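Local coordinates for protein alpha-/beta-galactoside alpha-2,3-sialyltransferase (Photobacterium phosphoreum, PDB 2ZWI) that probably transfers sialic acid from CMP-sialic acid to galactosides in alpha-2,3 linkage, and binds cytidine monophosphate and a zinc ion, at residues R119-D122 with F123-P127; I41-E44 with T45-E48; E26-N29 with N30-I34; T246-A249 with E250-I253. All blocks are in the same frame, centred on the assembly; numbering follows the deposited sequence.

Contact 1: R119-D122 with F123-P127; sequences RLYD and FSRLP
Tyr121 and Arg125, one helical turn apart, stack: the guanidinium lies nearly flat on one face of the phenol ring, with 19° between the planes and 4.3 Å between the centres. The overlap is off-centre, toward the hydroxyl side, where Arg125 NE stands 3.7 Å from Tyr121 CZ. An off-centre cation-pi interaction results, well suited to an exposed arginine lying against a buried ring. Bends at chi2 and at chi3 (87°) fold the Arg125 chain back over the ring rather than outward.

Hydrogen bonds hold the cation flat. Ser124 OG lies in the guanidinium plane and accepts from both Arg125 NH2 (3.1 Å) and Arg125 NE, a side-on grip on one atom, while its own hydroxyl donates to Tyr121 O at 2.7 Å. A small serine can thus tie a backbone carbonyl to the stacked cation. This is the C-terminal turn region of helix 114-125, which follows strand 104-110 of the N-terminal parallel sheet in this GT-B enzyme.

Backbone bonding changes along the same turn. Phe123 N reaches Arg119 O at 2.9 Å in ordinary alpha-helical spacing, whereas Arg125 N bonds mainly to Asp122 O (3.1 Å), three residues back, and weakly to Tyr121 O.

Other sides of the turn pack on neighbouring helices: Tyr121 on Ala350 and Val354 of helix 350-357, and Phe123 on Ile135 of helix 128-147.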
loop_
_atom_site.group_PDB
_atom_site.type_symbol
_atom_site.label_atom_id
_atom_site.label_comp_id
_atom_site.label_asym_id
_atom_site.label_seq_id
_atom_site.Cartn_x
_atom_site.Cartn_y
_atom_site.Cartn_z
ATOM N N ARG A 119 -3.463 8.471 10.091
ATOM C CA ARG A 119 -3.529 9.914 9.952
ATOM C C ARG A 119 -4.952 10.430 9.680
ATOM O O ARG A 119 -5.366 11.446 10.260
ATOM C CB ARG A 119 -2.511 10.385 8.914
ATOM C CG ARG A 119 -1.089 10.224 9.431
ATOM C CD ARG A 119 -0.025 10.546 8.407
ATOM N NE ARG A 119 1.311 10.283 8.957
ATOM C CZ ARG A 119 2.360 11.073 8.769
ATOM N NH1 ARG A 119 2.235 12.191 8.068
ATOM N NH2 ARG A 119 3.531 10.762 9.294
ATOM N N LEU A 120 -5.707 9.720 8.839
ATOM C CA LEU A 120 -7.120 10.060 8.594
ATOM C C LEU A 120 -7.985 9.973 9.860
ATOM O O LEU A 120 -8.828 10.846 10.113
ATOM C CB LEU A 120 -7.706 9.187 7.484
ATOM C CG LEU A 120 -7.198 9.501 6.070
ATOM C CD1 LEU A 120 -7.623 8.427 5.074
ATOM C CD2 LEU A 120 -7.702 10.860 5.649
ATOM N N TYR A 121 -7.778 8.922 10.653
ATOM C CA TYR A 121 -8.492 8.795 11.916
ATOM C C TYR A 121 -8.186 9.976 12.838
ATOM O O TYR A 121 -9.096 10.600 13.382
ATOM C CB TYR A 121 -8.170 7.478 12.627
ATOM C CG TYR A 121 -8.970 7.327 13.898
ATOM C CD1 TYR A 121 -10.270 6.827 13.856
ATOM C CD2 TYR A 121 -8.453 7.724 15.128
ATOM C CE1 TYR A 121 -11.032 6.711 15.001
ATOM C CE2 TYR A 121 -9.219 7.598 16.309
ATOM C CZ TYR A 121 -10.505 7.088 16.222
ATOM O OH TYR A 121 -11.289 6.953 17.349
ATOM N N ASP A 122 -6.903 10.278 12.995
ATOM C CA ASP A 122 -6.460 11.372 13.849
ATOM C C ASP A 122 -7.065 12.702 13.390
ATOM O O ASP A 122 -7.608 13.458 14.192
ATOM C CB ASP A 122 -4.929 11.439 13.892
ATOM C CG ASP A 122 -4.307 10.341 14.772
ATOM O OD1 ASP A 122 -4.976 9.844 15.696
ATOM O OD2 ASP A 122 -3.127 9.990 14.543
ATOM N N PHE A 123 -6.996 12.955 12.089
ATOM C CA PHE A 123 -7.559 14.154 11.487
ATOM C C PHE A 123 -9.067 14.258 11.734
ATOM O O PHE A 123 -9.578 15.356 11.967
ATOM C CB PHE A 123 -7.238 14.173 9.991
ATOM C CG PHE A 123 -7.668 15.425 9.283
ATOM C CD1 PHE A 123 -6.808 16.523 9.193
ATOM C CD2 PHE A 123 -8.921 15.497 8.670
ATOM C CE1 PHE A 123 -7.212 17.692 8.528
ATOM C CE2 PHE A 123 -9.322 16.650 8.002
ATOM C CZ PHE A 123 -8.469 17.753 7.937
ATOM N N SER A 124 -9.766 13.121 11.684
ATOM C CA SER A 124 -11.216 13.068 11.913
ATOM C C SER A 124 -11.609 13.408 13.352
ATOM O O SER A 124 -12.762 13.743 13.603
ATOM C CB SER A 124 -11.795 11.692 11.546
ATOM O OG SER A 124 -11.630 10.765 12.599
ATOM N N ARG A 125 -10.664 13.296 14.285
ATOM C CA ARG A 125 -10.915 13.656 15.701
ATOM C C ARG A 125 -10.930 15.167 15.910
ATOM O O ARG A 125 -11.471 15.656 16.917
ATOM C CB ARG A 125 -9.855 13.047 16.642
ATOM C CG ARG A 125 -9.712 11.509 16.636
ATOM C CD ARG A 125 -10.978 10.789 17.046
ATOM N NE ARG A 125 -11.829 10.573 15.881
ATOM C CZ ARG A 125 -13.006 9.956 15.897
ATOM N NH1 ARG A 125 -13.511 9.476 17.034
ATOM N NH2 ARG A 125 -13.684 9.823 14.764
ATOM N N LEU A 126 -10.324 15.903 14.975
ATOM C CA LEU A 126 -10.255 17.365 15.050
ATOM C C LEU A 126 -11.647 17.967 14.940
ATOM O O LEU A 126 -12.492 17.430 14.229
ATOM C CB LEU A 126 -9.362 17.921 13.938
ATOM C CG LEU A 126 -7.848 18.016 14.135
ATOM C CD1 LEU A 126 -7.171 16.665 14.189
ATOM C CD2 LEU A 126 -7.266 18.828 13.010
ATOM N N PRO A 127 -11.910 19.085 15.651
ATOM C CA PRO A 127 -13.225 19.670 15.405
ATOM C C PRO A 127 -13.344 20.125 13.945
ATOM O O PRO A 127 -12.336 20.436 13.305
ATOM C CB PRO A 127 -13.291 20.856 16.383
ATOM C CG PRO A 127 -11.884 21.132 16.774
ATOM C CD PRO A 127 -11.133 19.838 16.657
#

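Contact 2: I41-E44 with T45-E48; sequences INDE and TLLE
Asp43 caps the start of helix 44-50 by accepting from Leu46 N through OD1, at 3.1 Å with an almost straight N-H...O angle of 177°. The amide meets OD1 from above the carboxylate plane, so the group lies across the first turn instead of facing the amide edge-on. A chi1 of -179° sets the carboxylate opposite the backbone N and toward the helix, and OD2 comes to 3.3 Å from Leu46 CB. Aspartate suits this N-cap twice over: it is short enough to bend back to the early amides, and its negative charge would probably interact favourably with the N-terminal end of the helix dipole. Its main chain takes part as well, Asp43 O receiving Leu47 N at 2.9 Å in the first i to i+4 bond of the helix.

Leu47 lies between Ile41 of the preceding loop and Glu44 of the first turn. Its CG and CD2 meet the methyl Ile41 CG2, with CG 3.7 Å from that carbon, and CD1 turns toward Ile41 O and the carboxylate of Glu44. The same Ile41 methyl lies against Leu46 CD2, on the buried side of the first turn.

Glu44 opens the helix and curls back at chi2, bringing OE2 to 3.6 Å from Leu47 CD1. Its carbonyl accepts from Glu48 N at 2.8 Å. On this exposed flank Glu44 OE1 and Glu48 OE1 are 4.3 Å apart, like charges that probably rely on solvent for screening.

Ile41 and Leu46 pack on Phe217 of helix 208-218, while Ile41 and Leu47 both touch Phe54 of strand 52-54, the edge strand of the N-terminal sheet.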
loop_
_atom_site.group_PDB
_atom_site.type_symbol
_atom_site.label_atom_id
_atom_site.label_comp_id
_atom_site.label_asym_id
_atom_site.label_seq_id
_atom_site.Cartn_x
_atom_site.Cartn_y
_atom_site.Cartn_z
ATOM N N ILE A 41 14.754 -2.899 -11.222
ATOM C CA ILE A 41 14.515 -3.663 -12.439
ATOM C C ILE A 41 15.763 -3.557 -13.318
ATOM O O ILE A 41 16.064 -2.485 -13.867
ATOM C CB ILE A 41 13.259 -3.158 -13.245
ATOM C CG1 ILE A 41 12.005 -2.965 -12.358
ATOM C CG2 ILE A 41 12.965 -4.083 -14.445
ATOM C CD1 ILE A 41 11.523 -4.211 -11.598
ATOM N N ASN A 42 16.482 -4.673 -13.432
ATOM C CA ASN A 42 17.666 -4.780 -14.295
ATOM C C ASN A 42 17.364 -5.598 -15.548
ATOM O O ASN A 42 18.229 -5.760 -16.417
ATOM C CB ASN A 42 18.840 -5.426 -13.543
ATOM C CG ASN A 42 18.954 -4.953 -12.102
ATOM O OD1 ASN A 42 18.635 -5.696 -11.170
ATOM N ND2 ASN A 42 19.409 -3.716 -11.912
ATOM N N ASP A 43 16.143 -6.124 -15.628
ATOM C CA ASP A 43 15.709 -6.929 -16.768
ATOM C C ASP A 43 15.403 -6.040 -17.971
ATOM O O ASP A 43 14.342 -5.416 -18.046
ATOM C CB ASP A 43 14.486 -7.779 -16.392
ATOM C CG ASP A 43 13.996 -8.657 -17.539
ATOM O OD1 ASP A 43 14.514 -8.547 -18.675
ATOM O OD2 ASP A 43 13.073 -9.459 -17.303
ATOM N N GLU A 44 16.324 -6.010 -18.925
ATOM C CA GLU A 44 16.216 -5.100 -20.057
ATOM C C GLU A 44 15.137 -5.463 -21.063
ATOM O O GLU A 44 14.531 -4.583 -21.666
ATOM C CB GLU A 44 17.565 -4.919 -20.741
ATOM C CG GLU A 44 18.505 -4.059 -19.935
ATOM C CD GLU A 44 18.005 -2.632 -19.775
ATOM O OE1 GLU A 44 17.558 -2.042 -20.788
ATOM O OE2 GLU A 44 18.057 -2.108 -18.635
ATOM N N THR A 45 14.907 -6.757 -21.236
ATOM C CA THR A 45 13.816 -7.266 -22.067
ATOM C C THR A 45 12.461 -6.822 -21.500
ATOM O O THR A 45 11.604 -6.328 -22.244
ATOM C CB THR A 45 13.882 -8.803 -22.172
ATOM O OG1 THR A 45 15.218 -9.179 -22.522
ATOM C CG2 THR A 45 12.922 -9.322 -23.228
ATOM N N LEU A 46 12.291 -6.990 -20.187
ATOM C CA LEU A 46 11.113 -6.501 -19.477
ATOM C C LEU A 46 10.963 -4.993 -19.696
ATOM O O LEU A 46 9.910 -4.535 -20.118
ATOM C CB LEU A 46 11.201 -6.835 -17.973
ATOM C CG LEU A 46 10.065 -6.456 -17.015
ATOM C CD1 LEU A 46 8.798 -7.251 -17.297
ATOM C CD2 LEU A 46 10.521 -6.684 -15.590
ATOM N N LEU A 47 12.027 -4.235 -19.434
ATOM C CA LEU A 47 11.981 -2.777 -19.562
ATOM C C LEU A 47 11.650 -2.339 -20.994
ATOM O O LEU A 47 10.844 -1.436 -21.198
ATOM C CB LEU A 47 13.270 -2.115 -19.036
ATOM C CG LEU A 47 13.462 -2.100 -17.508
ATOM C CD1 LEU A 47 14.879 -1.663 -17.102
ATOM C CD2 LEU A 47 12.404 -1.234 -16.785
ATOM N N GLU A 48 12.237 -3.010 -21.980
ATOM C CA GLU A 48 11.953 -2.692 -23.383
ATOM C C GLU A 48 10.499 -2.986 -23.785
ATOM O O GLU A 48 9.929 -2.282 -24.620
ATOM C CB GLU A 48 12.949 -3.390 -24.321
ATOM C CG GLU A 48 14.279 -2.644 -24.459
ATOM C CD GLU A 48 15.398 -3.492 -25.079
ATOM O OE1 GLU A 48 16.585 -3.131 -24.865
ATOM O OE2 GLU A 48 15.097 -4.516 -25.753
#

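Contact 3: E26-N29 with N30-I34; sequences ENSN and NKKLI
The carboxamide of Asn30 has Ser28 obliquely to one side of its plane, Ser28 OG being 3.6 Å from Asn30 ND2. These two groups are joined through a third, the carboxylate of Glu6, whose OE2 is hydrogen-bonded to both. The flat peptide carbonyls meet Lys32 in different ways. Its ammonium stands well above the carbonyl plane of Ser28, Lys32 NZ donating a hydrogen bond of 2.9 Å to Ser28 O. A second hydrogen bond, from Lys32 NZ to Asn30 O at 3.0 Å, lies in the carbonyl plane of Asn30.

Lys32 is therefore the hub of the turn. Its chain is extended away from the strand and leans back toward the turn, bending at chi4 (68°) to bring NZ in toward the carbonyls. Its strongest partner is Ile50 O, at the end of helix 44-50, and Ser28 OG, at 3.3 Å from NZ, adds a weak bond. A lysine suits this place because its long aliphatic part can be buried against the sheet while its end donates to several acceptors at once; with Glu6 close by, the charge would probably be stabilised.

Ser28 OG also takes a weak bond from Asn30 N (3.3 Å) that spans the bend. A serine hydroxyl is short enough to stay beside its own backbone and serve several neighbours. One residue earlier, Asn27 adopts positive phi, a conformation asparagine tolerates well and one that often ends a helix.

The bend carries the chain from helix 14-26 into strand 31-36, which pairs with strand 3-10 through Glu6 and Tyr8 and with the Asn51-Ser53 region on its other side.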
loop_
_atom_site.group_PDB
_atom_site.type_symbol
_atom_site.label_atom_id
_atom_site.label_comp_id
_atom_site.label_asym_id
_atom_site.label_seq_id
_atom_site.Cartn_x
_atom_site.Cartn_y
_atom_site.Cartn_z
ATOM N N GLU A 26 -2.826 -1.240 -18.703
ATOM C CA GLU A 26 -2.948 -0.202 -19.726
ATOM C C GLU A 26 -2.184 -0.496 -21.007
ATOM O O GLU A 26 -2.617 -0.076 -22.073
ATOM C CB GLU A 26 -2.525 1.149 -19.170
ATOM C CG GLU A 26 -3.582 1.767 -18.291
ATOM C CD GLU A 26 -3.028 2.837 -17.379
ATOM O OE1 GLU A 26 -3.574 2.994 -16.270
ATOM O OE2 GLU A 26 -2.053 3.517 -17.758
ATOM N N ASN A 27 -1.047 -1.186 -20.901
ATOM C CA ASN A 27 -0.228 -1.538 -22.072
ATOM C C ASN A 27 0.005 -0.318 -22.991
ATOM O O ASN A 27 -0.197 -0.377 -24.205
ATOM C CB ASN A 27 -0.870 -2.721 -22.826
ATOM C CG ASN A 27 0.080 -3.389 -23.827
ATOM O OD1 ASN A 27 -0.353 -3.811 -24.905
ATOM N ND2 ASN A 27 1.360 -3.497 -23.475
ATOM N N SER A 28 0.409 0.799 -22.395
ATOM C CA SER A 28 0.648 2.010 -23.164
ATOM C C SER A 28 2.052 1.946 -23.739
ATOM O O SER A 28 2.909 1.252 -23.202
ATOM C CB SER A 28 0.498 3.243 -22.281
ATOM O OG SER A 28 1.762 3.662 -21.789
ATOM N N ASN A 29 2.288 2.668 -24.831
ATOM C CA ASN A 29 3.646 2.789 -25.375
ATOM C C ASN A 29 4.335 4.115 -25.040
ATOM O O ASN A 29 5.371 4.443 -25.617
ATOM C CB ASN A 29 3.632 2.565 -26.885
ATOM C CG ASN A 29 2.587 3.402 -27.577
ATOM O OD1 ASN A 29 2.408 4.592 -27.262
ATOM N ND2 ASN A 29 1.874 2.789 -28.527
ATOM N N ASN A 30 3.777 4.876 -24.104
ATOM C CA ASN A 30 4.465 6.074 -23.619
ATOM C C ASN A 30 5.783 5.693 -22.963
ATOM O O ASN A 30 5.876 4.627 -22.344
ATOM C CB ASN A 30 3.617 6.822 -22.594
ATOM C CG ASN A 30 2.314 7.306 -23.162
ATOM O OD1 ASN A 30 2.266 7.821 -24.275
ATOM N ND2 ASN A 30 1.243 7.148 -22.399
ATOM N N LYS A 31 6.787 6.561 -23.096
ATOM C CA LYS A 31 8.056 6.369 -22.401
ATOM C C LYS A 31 7.793 6.407 -20.898
ATOM O O LYS A 31 7.022 7.239 -20.416
ATOM C CB LYS A 31 9.079 7.438 -22.808
ATOM C CG LYS A 31 10.453 7.315 -22.117
ATOM C CD LYS A 31 11.288 6.174 -22.698
ATOM C CE LYS A 31 12.593 5.972 -21.936
ATOM N NZ LYS A 31 12.368 5.616 -20.506
ATOM N N LYS A 32 8.414 5.484 -20.167
ATOM C CA LYS A 32 8.229 5.414 -18.716
ATOM C C LYS A 32 9.567 5.564 -17.996
ATOM O O LYS A 32 10.565 4.959 -18.399
ATOM C CB LYS A 32 7.557 4.095 -18.335
ATOM C CG LYS A 32 6.172 3.924 -18.965
ATOM C CD LYS A 32 5.614 2.540 -18.742
ATOM C CE LYS A 32 4.354 2.314 -19.584
ATOM N NZ LYS A 32 4.638 2.269 -21.053
ATOM N N LEU A 33 9.577 6.394 -16.958
ATOM C CA LEU A 33 10.742 6.586 -16.087
ATOM C C LEU A 33 10.388 6.055 -14.695
ATOM O O LEU A 33 9.417 6.513 -14.079
ATOM C CB LEU A 33 11.126 8.067 -16.020
ATOM C CG LEU A 33 11.268 8.807 -17.359
ATOM C CD1 LEU A 33 11.594 10.258 -17.124
ATOM C CD2 LEU A 33 12.323 8.160 -18.248
ATOM N N ILE A 34 11.162 5.085 -14.216
ATOM C CA ILE A 34 10.779 4.296 -13.049
ATOM C C ILE A 34 11.862 4.315 -11.955
ATOM O O ILE A 34 13.054 4.125 -12.237
ATOM C CB ILE A 34 10.475 2.825 -13.446
ATOM C CG1 ILE A 34 9.378 2.750 -14.525
ATOM C CG2 ILE A 34 10.066 2.011 -12.235
ATOM C CD1 ILE A 34 9.193 1.352 -15.108
#

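Contact 4: T246-A249 with E250-I253; sequences TATA and EQQI
Thr248 holds its hydroxyl between its backbone N and carbonyl carbon, chi1 64°, and this turns OG1 toward the first turn of helix 249-259, where it accepts from Gln251 N at 3.1 Å. Gln252 is extended beyond CG, and a chi3 of 86° turns the amide until NE2 comes over Thr248 O, to which it donates a hydrogen bond of 3.2 Å. Thr248 O lies almost in the amide plane of Gln252, while NE2 stands above the carbonyl plane of Thr248.

Thr248 is the N-cap, and threonine suits it because a beta-hydroxyl can replace a missing helical acceptor while CG2, beside the backbone N, stays clear of that bond. Gln251 runs its extended chain alongside the same hydroxyl, CG lying 3.2 Å from Thr248 OG1. A water is 2.6 Å from Thr248 OG1 and donates to Glu250 OE2, a bridge across the exposed side of the cap.

Ala249 follows at the first helical position. Its carbonyl accepts from Ile253 N at 2.8 Å, and its small methyl lets the helix sit close to Ile290 of helix 287-294. Ala247, equally compact, has CB 3.8 Å from Gln252 NE2.

Gln252 also bonds through OE1 to Thr242 N, its strongest polar partner, beside the nucleotide-binding Gly241. Its amide thus has acceptor and donor both engaged: OE1 holds the start of the loop after strand 236-240, at Thr242, and NE2 its end at Thr248. With its side chain about 7 Å from the bound cytidine monophosphate, Gln252 probably acts as a second-shell residue that helps position this loop.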
loop_
_atom_site.group_PDB
_atom_site.type_symbol
_atom_site.label_atom_id
_atom_site.label_comp_id
_atom_site.label_asym_id
_atom_site.label_seq_id
_atom_site.Cartn_x
_atom_site.Cartn_y
_atom_site.Cartn_z
ATOM N N THR A 246 7.137 -4.055 16.876
ATOM C CA THR A 246 5.754 -4.252 17.337
ATOM C C THR A 246 5.635 -5.398 18.342
ATOM O O THR A 246 4.904 -5.279 19.338
ATOM C CB THR A 246 4.796 -4.515 16.157
ATOM O OG1 THR A 246 4.748 -3.361 15.309
ATOM C CG2 THR A 246 3.393 -4.818 16.642
ATOM N N ALA A 247 6.334 -6.503 18.080
ATOM C CA ALA A 247 6.229 -7.705 18.932
ATOM C C ALA A 247 7.503 -8.552 18.956
ATOM O O ALA A 247 8.332 -8.496 18.045
ATOM C CB ALA A 247 5.019 -8.569 18.518
ATOM N N THR A 248 7.655 -9.344 20.008
ATOM C CA THR A 248 8.771 -10.276 20.081
ATOM C C THR A 248 8.353 -11.578 19.409
ATOM O O THR A 248 7.168 -11.778 19.140
ATOM C CB THR A 248 9.164 -10.560 21.533
ATOM O OG1 THR A 248 8.081 -11.222 22.185
ATOM C CG2 THR A 248 9.494 -9.246 22.275
ATOM N N ALA A 249 9.317 -12.464 19.154
ATOM C CA ALA A 249 9.000 -13.772 18.606
ATOM C C ALA A 249 8.174 -14.593 19.615
ATOM O O ALA A 249 7.162 -15.191 19.254
ATOM C CB ALA A 249 10.266 -14.501 18.195
ATOM N N GLU A 250 8.601 -14.591 20.882
ATOM C CA GLU A 250 7.869 -15.265 21.962
ATOM C C GLU A 250 6.392 -14.863 22.013
ATOM O O GLU A 250 5.518 -15.715 22.176
ATOM C CB GLU A 250 8.533 -14.981 23.322
ATOM C CG GLU A 250 7.948 -15.779 24.494
ATOM C CD GLU A 250 8.529 -15.373 25.849
ATOM O OE1 GLU A 250 8.506 -16.208 26.791
ATOM O OE2 GLU A 250 9.009 -14.217 25.970
ATOM N N GLN A 251 6.105 -13.569 21.866
ATOM C CA GLN A 251 4.715 -13.095 21.967
ATOM C C GLN A 251 3.863 -13.633 20.818
ATOM O O GLN A 251 2.721 -14.045 21.025
ATOM C CB GLN A 251 4.658 -11.578 22.035
ATOM C CG GLN A 251 5.129 -10.994 23.380
ATOM C CD GLN A 251 5.395 -9.501 23.300
ATOM O OE1 GLN A 251 5.549 -8.833 24.325
ATOM N NE2 GLN A 251 5.448 -8.965 22.082
ATOM N N GLN A 252 4.444 -13.667 19.618
ATOM C CA GLN A 252 3.786 -14.269 18.459
ATOM C C GLN A 252 3.621 -15.804 18.568
ATOM O O GLN A 252 2.593 -16.347 18.158
ATOM C CB GLN A 252 4.502 -13.856 17.171
ATOM C CG GLN A 252 4.300 -12.359 16.876
ATOM C CD GLN A 252 5.176 -11.834 15.774
ATOM O OE1 GLN A 252 4.827 -11.912 14.598
ATOM N NE2 GLN A 252 6.315 -11.259 16.149
ATOM N N ILE A 253 4.626 -16.479 19.124
ATOM C CA ILE A 253 4.537 -17.919 19.429
ATOM C C ILE A 253 3.400 -18.178 20.410
ATOM O O ILE A 253 2.607 -19.109 20.222
ATOM C CB ILE A 253 5.880 -18.473 20.000
ATOM C CG1 ILE A 253 6.939 -18.578 18.899
ATOM C CG2 ILE A 253 5.698 -19.859 20.641
ATOM C CD1 ILE A 253 8.388 -18.515 19.434
HETATM O O HOH W 1 8.393 -11.540 24.712
#

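From the N terminus, contact 3 comes first, closing the bend between helix 14-26 and strand 31-36; contact 2 then closes the entry from the following loop into helix 44-50. Their centres are 13 Å apart, and Lys32 of contact 3 reaches the end of that helix at Ile50. Contact 1, in the last part of helix 114-125, lies across the chain's centre in the same half as the first parallel sheet, packed against helices 128-147 and 156-159 and touching helix 350-357. Contact 4 begins helix 249-259 next to the second, six-stranded sheet. Each is local, all run in series, and none nests or crosses. Together they mark helix ends and starts in both halves of the GT-B fold.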